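PDB 3GZ5: MutT/nudix family protein, which probably controls transcription of NAD metabolism genes, binding DNA through a winged helix domain and responding to ADP-ribose through a Nudix domain. Local coordinates for residues Asp204-Gly210 and Asn221-Lys226; Ala160-Pro166 and Val182-Leu187. All blocks are in the same frame, centred on the assembly; numbering follows the deposited sequence.

In the fold
Contact 2 lies in the interior, about 12 Å from the centre of the chain, whereas contact 1 is about 21 Å out and only partly buried. Contact 2 packs the end of helix 145-162 and the loop after it against helix 176-187; its chemistry is mainly apolar, with one histidine hydrogen bond. Contact 1 pairs the two strands of a beta hairpin through backbone hydrogen bonds, with Leu206 and Tyr223 packed toward helix 176-187, and Asp204, Asp208 and Lys226 toward the ends of the strand pair. Their centres are about 17 Å apart, yet they meet where CD1 of Leu205 lies 3.8 Å from CD1 of Leu164, so the hairpin's base rests on the loop of contact 2.

Contact 1: residues Asp204-Gly210 and Asn221-Lys226; sequences DLLIDTG and NLYCLK
Asn221 meets Asp208 at the far end of the strand pair: its ND2 lies 3.0 Å from Asp208 OD2, with amide and carboxylate planes turned 34° apart. The other oxygen, Asp208 OD1, accepts from Gly210 N in an Asx turn, and Asn221 OD1 is bonded to Lys212, so a short polar side chain suits each of these two places. Leu222 joins through its backbone, its O receiving the N-H of Thr209 at 2.9 Å, while its side chain packs on Leu211 and Pro173. Tyr223 stands opposite Asp208 in a non-hydrogen-bonded pair. With CG anti to the carbonyl carbon (chi1 -62°), its ring rises beside Leu206, whose CD1 lies over one ring face; Leu206 CB is 3.8 Å from Tyr223 CD1. Tyr223 and Leu206 both reach Leu176 of helix 176-187. Cys224 and Ile207 exchange two backbone bonds, Ile207 N to Cys224 O at 2.8 Å and Cys224 N to Ile207 O at 2.9 Å. Strands 206-213 and 220-225 thus form the antiparallel beta hairpin of the winged helix domain, the element known as the wing in this fold. Leu225 turns to the same face as Tyr223, where it packs on Phe174, and its CD2 lies against CD2 of Leu206, modelled closer than methyl groups usually come, so the exact spacing is doubtful. Lys226 closes the pair: its N donates to Leu205 O, then its extended chain runs past Ile207 CD1 to Asp204. There NZ gives a hydrogen bond to Asp204 O (2.8 Å), approaching from above the carbonyl plane, and makes a longer salt bridge to Asp204 OD2 (3.6 Å). A water accepts from NZ and donates to Asp204 OD1 and Leu206 O, linking the ammonium group to both.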
ATOM      1  N   ASP B 204     -17.766  -3.938  16.241  1.00 57.46           N
ATOM      2  CA  ASP B 204     -17.456  -3.965  17.646  1.00 56.45           C
ATOM      3  C   ASP B 204     -16.155  -3.186  17.917  1.00 54.71           C
ATOM      4  O   ASP B 204     -15.247  -3.663  18.621  1.00 53.87           O
ATOM      5  CB  ASP B 204     -17.320  -5.425  18.058  1.00 57.13           C
ATOM      6  CG  ASP B 204     -17.348  -5.602  19.525  1.00 58.91           C
ATOM      7  OD1 ASP B 204     -18.209  -4.962  20.170  1.00 60.07           O
ATOM      8  OD2 ASP B 204     -16.493  -6.365  20.023  1.00 63.07           O
ATOM      9  N   LEU B 205     -16.093  -1.985  17.344  1.00 52.51           N
ATOM     10  CA  LEU B 205     -14.878  -1.160  17.281  1.00 50.79           C
ATOM     11  C   LEU B 205     -14.975   0.130  18.063  1.00 49.58           C
ATOM     12  O   LEU B 205     -13.964   0.822  18.266  1.00 49.59           O
ATOM     13  CB  LEU B 205     -14.558  -0.809  15.824  1.00 50.54           C
ATOM     14  CG  LEU B 205     -14.014  -1.949  14.970  1.00 50.61           C
ATOM     15  CD1 LEU B 205     -14.013  -1.528  13.500  1.00 50.50           C
ATOM     16  CD2 LEU B 205     -12.604  -2.342  15.444  1.00 49.84           C
ATOM     17  N   LEU B 206     -16.190   0.485  18.454  1.00 47.88           N
ATOM     18  CA  LEU B 206     -16.404   1.711  19.187  1.00 47.30           C
ATOM     19  C   LEU B 206     -16.669   1.380  20.654  1.00 47.89           C
ATOM     20  O   LEU B 206     -17.317   0.361  20.967  1.00 47.89           O
ATOM     21  CB  LEU B 206     -17.579   2.493  18.598  1.00 46.96           C
ATOM     22  CG  LEU B 206     -17.448   3.026  17.167  1.00 46.16           C
ATOM     23  CD1 LEU B 206     -18.691   3.853  16.803  1.00 43.51           C
ATOM     24  CD2 LEU B 206     -16.203   3.885  17.075  1.00 44.05           C
ATOM     25  N   ILE B 207     -16.156   2.221  21.546  1.00 47.41           N
ATOM     26  CA  ILE B 207     -16.498   2.125  22.955  1.00 47.47           C
ATOM     27  C   ILE B 207     -17.574   3.156  23.180  1.00 47.95           C
ATOM     28  O   ILE B 207     -17.359   4.331  22.907  1.00 47.86           O
ATOM     29  CB  ILE B 207     -15.280   2.403  23.892  1.00 47.32           C
ATOM     30  CG1 ILE B 207     -14.264   1.253  23.794  1.00 46.59           C
ATOM     31  CG2 ILE B 207     -15.747   2.610  25.351  1.00 47.32           C
ATOM     32  CD1 ILE B 207     -12.806   1.677  23.818  1.00 46.02           C
ATOM     33  N   ASP B 208     -18.742   2.707  23.644  1.00 49.04           N
ATOM     34  CA  ASP B 208     -19.794   3.612  24.107  1.00 50.02           C
ATOM     35  C   ASP B 208     -19.333   4.163  25.441  1.00 51.23           C
ATOM     36  O   ASP B 208     -19.047   3.401  26.361  1.00 51.62           O
ATOM     37  CB  ASP B 208     -21.128   2.856  24.270  1.00 50.10           C
ATOM     38  CG  ASP B 208     -22.330   3.776  24.429  1.00 48.93           C
ATOM     39  OD1 ASP B 208     -22.193   4.993  24.735  1.00 49.33           O
ATOM     40  OD2 ASP B 208     -23.449   3.252  24.238  1.00 50.37           O
ATOM     41  N   THR B 209     -19.241   5.480  25.525  1.00 52.48           N
ATOM     42  CA  THR B 209     -18.831   6.157  26.731  1.00 54.96           C
ATOM     43  C   THR B 209     -19.962   6.134  27.782  1.00 56.66           C
ATOM     44  O   THR B 209     -19.711   6.220  28.991  1.00 57.03           O
ATOM     45  CB  THR B 209     -18.360   7.608  26.416  1.00 54.61           C
ATOM     46  OG1 THR B 209     -17.149   7.571  25.618  1.00 56.11           O
ATOM     47  CG2 THR B 209     -18.046   8.343  27.670  1.00 57.07           C
ATOM     48  N   GLY B 210     -21.206   6.010  27.322  1.00 57.80           N
ATOM     49  CA  GLY B 210     -22.339   6.133  28.219  1.00 59.40           C
ATOM     50  C   GLY B 210     -22.722   7.588  28.328  1.00 60.58           C
ATOM     51  O   GLY B 210     -23.752   7.917  28.914  1.00 61.20           O
ATOM     52  N   ASN B 221     -25.312   9.107  21.839  1.00 58.59           N
ATOM     53  CA  ASN B 221     -24.179   8.392  22.447  1.00 56.43           C
ATOM     54  C   ASN B 221     -22.805   8.853  21.937  1.00 55.31           C
ATOM     55  O   ASN B 221     -22.586   9.010  20.724  1.00 54.11           O
ATOM     56  CB  ASN B 221     -24.305   6.890  22.200  1.00 56.64           C
ATOM     57  CG  ASN B 221     -25.541   6.279  22.841  1.00 56.92           C
ATOM     58  OD1 ASN B 221     -26.497   6.982  23.207  1.00 57.43           O
ATOM     59  ND2 ASN B 221     -25.529   4.957  22.975  1.00 55.80           N
ATOM     60  N   LEU B 222     -21.890   9.056  22.883  1.00 53.96           N
ATOM     61  CA  LEU B 222     -20.535   9.509  22.592  1.00 52.41           C
ATOM     62  C   LEU B 222     -19.613   8.309  22.625  1.00 51.63           C
ATOM     63  O   LEU B 222     -19.611   7.551  23.600  1.00 51.20           O
ATOM     64  CB  LEU B 222     -20.097  10.586  23.587  1.00 52.13           C
ATOM     65  CG  LEU B 222     -20.715  11.970  23.371  1.00 52.70           C
ATOM     66  CD1 LEU B 222     -20.471  12.910  24.574  1.00 52.47           C
ATOM     67  CD2 LEU B 222     -20.189  12.592  22.091  1.00 51.47           C
ATOM     68  N   TYR B 223     -18.862   8.122  21.542  1.00 50.32           N
ATOM     69  CA  TYR B 223     -18.056   6.932  21.368  1.00 49.42           C
ATOM     70  C   TYR B 223     -16.584   7.283  21.222  1.00 49.07           C
ATOM     71  O   TYR B 223     -16.248   8.367  20.747  1.00 49.13           O
ATOM     72  CB  TYR B 223     -18.491   6.160  20.129  1.00 48.91           C
ATOM     73  CG  TYR B 223     -19.916   5.632  20.145  1.00 50.05           C
ATOM     74  CD1 TYR B 223     -20.218   4.363  20.682  1.00 49.73           C
ATOM     75  CD2 TYR B 223     -20.962   6.387  19.596  1.00 47.64           C
ATOM     76  CE1 TYR B 223     -21.525   3.866  20.672  1.00 47.63           C
ATOM     77  CE2 TYR B 223     -22.266   5.904  19.590  1.00 47.31           C
ATOM     78  CZ  TYR B 223     -22.545   4.646  20.109  1.00 49.83           C
ATOM     79  OH  TYR B 223     -23.855   4.190  20.090  1.00 49.98           O
ATOM     80  N   CYS B 224     -15.716   6.361  21.637  1.00 48.39           N
ATOM     81  CA  CYS B 224     -14.282   6.451  21.329  1.00 47.98           C
ATOM     82  C   CYS B 224     -13.955   5.297  20.424  1.00 47.54           C
ATOM     83  O   CYS B 224     -14.631   4.254  20.476  1.00 46.82           O
ATOM     84  CB  CYS B 224     -13.431   6.300  22.599  1.00 47.42           C
ATOM     85  SG  CYS B 224     -13.677   7.595  23.783  1.00 47.99           S
ATOM     86  N   LEU B 225     -12.894   5.463  19.642  1.00 46.74           N
ATOM     87  CA  LEU B 225     -12.327   4.354  18.885  1.00 47.30           C
ATOM     88  C   LEU B 225     -11.491   3.439  19.774  1.00 47.30           C
ATOM     89  O   LEU B 225     -10.646   3.908  20.545  1.00 47.15           O
ATOM     90  CB  LEU B 225     -11.461   4.860  17.716  1.00 46.68           C
ATOM     91  CG  LEU B 225     -12.182   5.481  16.516  1.00 47.63           C
ATOM     92  CD1 LEU B 225     -11.221   5.923  15.412  1.00 45.45           C
ATOM     93  CD2 LEU B 225     -13.205   4.501  15.965  1.00 46.73           C
ATOM     94  N   LYS B 226     -11.746   2.138  19.665  1.00 47.56           N
ATOM     95  CA  LYS B 226     -10.801   1.138  20.120  1.00 47.90           C
ATOM     96  C   LYS B 226      -9.524   1.278  19.290  1.00 49.02           C
ATOM     97  O   LYS B 226      -9.597   1.531  18.086  1.00 48.27           O
ATOM     98  CB  LYS B 226     -11.370  -0.271  19.952  1.00 47.50           C
ATOM     99  CG  LYS B 226     -12.380  -0.632  21.005  1.00 45.91           C
ATOM    100  CD  LYS B 226     -12.860  -2.040  20.851  1.00 43.16           C
ATOM    101  CE  LYS B 226     -14.198  -2.185  21.540  1.00 42.82           C
ATOM    102  NZ  LYS B 226     -14.770  -3.552  21.394  1.00 44.07           N
TER
HETATM  103  O   HOH W   1     -17.464  -2.370  21.230  1.00 44.29           O

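Contact 2: residues Ala160-Pro166 and Val182-Leu187; sequences ALYSLVP and VHEVLL
With its CG anti to the carbonyl carbon (chi1 -75°), His183 swings from helix 176-187 toward the end of helix 145-162, where ND1 donates to Ala160 O at 3.2 Å. That bond lies close to the imidazole plane and meets a lone pair of the carbonyl, with a C=O...donor angle of 114°. Ser163 O comes to the same ring at its edge, 3.1 Å from His183 CE1. A flat group with a polar rim therefore suits the spot: the rim meets carbonyls at the end of a helix, while a face is left for carbon. Pro166 takes that face, its CG 3.8 Å from the ring centroid and 16° off the normal, a CH-pi contact made by a compact, rigid ring. Phe196 meets the imidazole edge-to-face. His183 NE2 is buried and has no polar partner in the model; Pro166 CB packs on the ring face beside it.

Beyond the ring the contact is aliphatic. Ala160 has only a methyl group, which lets the helices come close; its CB touches Leu187 CD2 at 3.7 Å and also packs on Leu186 CB. Leu186 reaches back with CD1 to Pro166 CG (3.6 Å), and Leu187 CD2 lies against Leu161 CG. Ser163 OG accepts from Val165 N in an ST turn and also bonds to Lys159 O, tying down the bend that leads to Pro166. This is a buried helix-to-helix interface, where helix 145-162, which probably closes the Nudix part, packs on helix 176-187, the first helix of the winged helix domain.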
ATOM      1  N   ALA B 160     -13.059   4.558   3.809  1.00 43.26           N
ATOM      2  CA  ALA B 160     -14.480   4.816   4.138  1.00 42.79           C
ATOM      3  C   ALA B 160     -15.374   3.626   3.765  1.00 42.34           C
ATOM      4  O   ALA B 160     -16.417   3.421   4.360  1.00 42.33           O
ATOM      5  CB  ALA B 160     -14.980   6.086   3.470  1.00 42.31           C
ATOM      6  N   LEU B 161     -14.927   2.833   2.798  1.00 42.39           N
ATOM      7  CA  LEU B 161     -15.683   1.684   2.298  1.00 42.42           C
ATOM      8  C   LEU B 161     -15.469   0.410   3.101  1.00 41.93           C
ATOM      9  O   LEU B 161     -16.372  -0.448   3.201  1.00 41.17           O
ATOM     10  CB  LEU B 161     -15.320   1.420   0.831  1.00 42.51           C
ATOM     11  CG  LEU B 161     -16.057   2.159  -0.303  1.00 45.18           C
ATOM     12  CD1 LEU B 161     -15.654   1.530  -1.629  1.00 44.34           C
ATOM     13  CD2 LEU B 161     -17.593   2.115  -0.170  1.00 45.63           C
ATOM     14  N   TYR B 162     -14.267   0.267   3.655  1.00 41.79           N
ATOM     15  CA  TYR B 162     -13.875  -0.998   4.276  1.00 42.34           C
ATOM     16  C   TYR B 162     -13.421  -0.907   5.721  1.00 41.54           C
ATOM     17  O   TYR B 162     -12.986  -1.908   6.265  1.00 41.94           O
ATOM     18  CB  TYR B 162     -12.779  -1.698   3.456  1.00 43.22           C
ATOM     19  CG  TYR B 162     -13.218  -2.094   2.077  1.00 44.03           C
ATOM     20  CD1 TYR B 162     -14.036  -3.208   1.870  1.00 46.82           C
ATOM     21  CD2 TYR B 162     -12.825  -1.343   0.971  1.00 47.37           C
ATOM     22  CE1 TYR B 162     -14.452  -3.568   0.579  1.00 47.68           C
ATOM     23  CE2 TYR B 162     -13.230  -1.691  -0.318  1.00 49.25           C
ATOM     24  CZ  TYR B 162     -14.033  -2.801  -0.500  1.00 48.83           C
ATOM     25  OH  TYR B 162     -14.408  -3.118  -1.777  1.00 51.09           O
ATOM     26  N   SER B 163     -13.488   0.278   6.325  1.00 41.07           N
ATOM     27  CA  SER B 163     -13.040   0.455   7.716  1.00 40.94           C
ATOM     28  C   SER B 163     -13.751   1.617   8.420  1.00 40.98           C
ATOM     29  O   SER B 163     -14.601   2.274   7.817  1.00 42.04           O
ATOM     30  CB  SER B 163     -11.510   0.667   7.767  1.00 41.33           C
ATOM     31  OG  SER B 163     -11.140   1.977   7.370  1.00 39.89           O
ATOM     32  N   LEU B 164     -13.398   1.867   9.689  1.00 40.40           N
ATOM     33  CA  LEU B 164     -13.826   3.059  10.433  1.00 39.42           C
ATOM     34  C   LEU B 164     -12.636   3.961  10.732  1.00 39.13           C
ATOM     35  O   LEU B 164     -12.694   4.811  11.615  1.00 38.63           O
ATOM     36  CB  LEU B 164     -14.528   2.667  11.746  1.00 40.06           C
ATOM     37  CG  LEU B 164     -15.778   1.781  11.687  1.00 41.06           C
ATOM     38  CD1 LEU B 164     -16.282   1.449  13.085  1.00 41.05           C
ATOM     39  CD2 LEU B 164     -16.896   2.477  10.904  1.00 40.34           C
ATOM     40  N   VAL B 165     -11.559   3.765   9.968  1.00 38.94           N
ATOM     41  CA  VAL B 165     -10.407   4.641   9.955  1.00 38.67           C
ATOM     42  C   VAL B 165     -10.794   6.145   9.825  1.00 38.96           C
ATOM     43  O   VAL B 165     -10.153   6.992  10.470  1.00 39.03           O
ATOM     44  CB  VAL B 165      -9.346   4.172   8.879  1.00 39.10           C
ATOM     45  CG1 VAL B 165      -8.307   5.230   8.612  1.00 37.95           C
ATOM     46  CG2 VAL B 165      -8.656   2.831   9.309  1.00 39.04           C
ATOM     47  N   PRO B 166     -11.838   6.500   9.023  1.00 37.79           N
ATOM     48  CA  PRO B 166     -12.206   7.934   9.103  1.00 37.32           C
ATOM     49  C   PRO B 166     -12.536   8.486  10.492  1.00 37.21           C
ATOM     50  O   PRO B 166     -12.475   9.675  10.676  1.00 37.71           O
ATOM     51  CB  PRO B 166     -13.401   8.054   8.151  1.00 37.06           C
ATOM     52  CG  PRO B 166     -13.138   6.950   7.129  1.00 36.71           C
ATOM     53  CD  PRO B 166     -12.643   5.799   7.999  1.00 37.50           C
ATOM     54  N   VAL B 182     -18.555  12.034   8.186  1.00 49.44           N
ATOM     55  CA  VAL B 182     -17.188  11.986   7.642  1.00 48.92           C
ATOM     56  C   VAL B 182     -17.079  10.949   6.535  1.00 48.04           C
ATOM     57  O   VAL B 182     -16.421  11.214   5.532  1.00 48.84           O
ATOM     58  CB  VAL B 182     -16.080  11.684   8.693  1.00 48.31           C
ATOM     59  CG1 VAL B 182     -14.719  11.927   8.053  1.00 49.52           C
ATOM     60  CG2 VAL B 182     -16.208  12.573   9.892  1.00 48.74           C
ATOM     61  N   HIS B 183     -17.685   9.776   6.725  1.00 47.18           N
ATOM     62  CA  HIS B 183     -17.667   8.734   5.684  1.00 47.84           C
ATOM     63  C   HIS B 183     -18.405   9.205   4.398  1.00 48.06           C
ATOM     64  O   HIS B 183     -17.940   8.957   3.275  1.00 48.06           O
ATOM     65  CB  HIS B 183     -18.288   7.415   6.181  1.00 47.35           C
ATOM     66  CG  HIS B 183     -17.417   6.625   7.121  1.00 47.16           C
ATOM     67  ND1 HIS B 183     -16.931   5.373   6.812  1.00 44.73           N
ATOM     68  CD2 HIS B 183     -16.990   6.887   8.380  1.00 47.17           C
ATOM     69  CE1 HIS B 183     -16.230   4.902   7.828  1.00 44.75           C
ATOM     70  NE2 HIS B 183     -16.250   5.801   8.794  1.00 46.31           N
ATOM     71  N   GLU B 184     -19.551   9.870   4.577  1.00 48.32           N
ATOM     72  CA  GLU B 184     -20.303  10.457   3.461  1.00 48.73           C
ATOM     73  C   GLU B 184     -19.465  11.493   2.700  1.00 48.98           C
ATOM     74  O   GLU B 184     -19.429  11.471   1.483  1.00 49.38           O
ATOM     75  CB  GLU B 184     -21.631  11.065   3.942  1.00 48.49           C
ATOM     76  CG  GLU B 184     -22.635  10.013   4.375  1.00 48.60           C
ATOM     77  CD  GLU B 184     -23.891  10.579   5.031  1.00 49.82           C
ATOM     78  OE1 GLU B 184     -24.841   9.802   5.242  1.00 50.85           O
ATOM     79  OE2 GLU B 184     -23.945  11.785   5.343  1.00 51.66           O
ATOM     80  N   VAL B 185     -18.763  12.371   3.410  1.00 49.57           N
ATOM     81  CA  VAL B 185     -17.888  13.352   2.752  1.00 49.97           C
ATOM     82  C   VAL B 185     -16.843  12.654   1.867  1.00 50.62           C
ATOM     83  O   VAL B 185     -16.546  13.124   0.764  1.00 50.31           O
ATOM     84  CB  VAL B 185     -17.186  14.288   3.772  1.00 50.09           C
ATOM     85  CG1 VAL B 185     -16.203  15.251   3.079  1.00 49.77           C
ATOM     86  CG2 VAL B 185     -18.217  15.076   4.556  1.00 50.57           C
ATOM     87  N   LEU B 186     -16.299  11.536   2.356  1.00 50.98           N
ATOM     88  CA  LEU B 186     -15.221  10.822   1.658  1.00 51.72           C
ATOM     89  C   LEU B 186     -15.727  10.073   0.440  1.00 52.28           C
ATOM     90  O   LEU B 186     -15.029   9.967  -0.558  1.00 51.60           O
ATOM     91  CB  LEU B 186     -14.486   9.858   2.596  1.00 50.94           C
ATOM     92  CG  LEU B 186     -13.580  10.556   3.606  1.00 51.57           C
ATOM     93  CD1 LEU B 186     -13.089   9.581   4.691  1.00 48.33           C
ATOM     94  CD2 LEU B 186     -12.411  11.213   2.878  1.00 49.80           C
ATOM     95  N   LEU B 187     -16.939   9.539   0.543  1.00 53.37           N
ATOM     96  CA  LEU B 187     -17.536   8.803  -0.563  1.00 54.94           C
ATOM     97  C   LEU B 187     -18.254   9.756  -1.521  1.00 56.15           C
ATOM     98  O   LEU B 187     -18.624   9.366  -2.632  1.00 56.31           O
ATOM     99  CB  LEU B 187     -18.462   7.685  -0.059  1.00 54.02           C
ATOM    100  CG  LEU B 187     -17.818   6.611   0.831  1.00 54.19           C
ATOM    101  CD1 LEU B 187     -18.842   5.544   1.239  1.00 54.91           C
ATOM    102  CD2 LEU B 187     -16.645   5.965   0.147  1.00 52.87           C
TER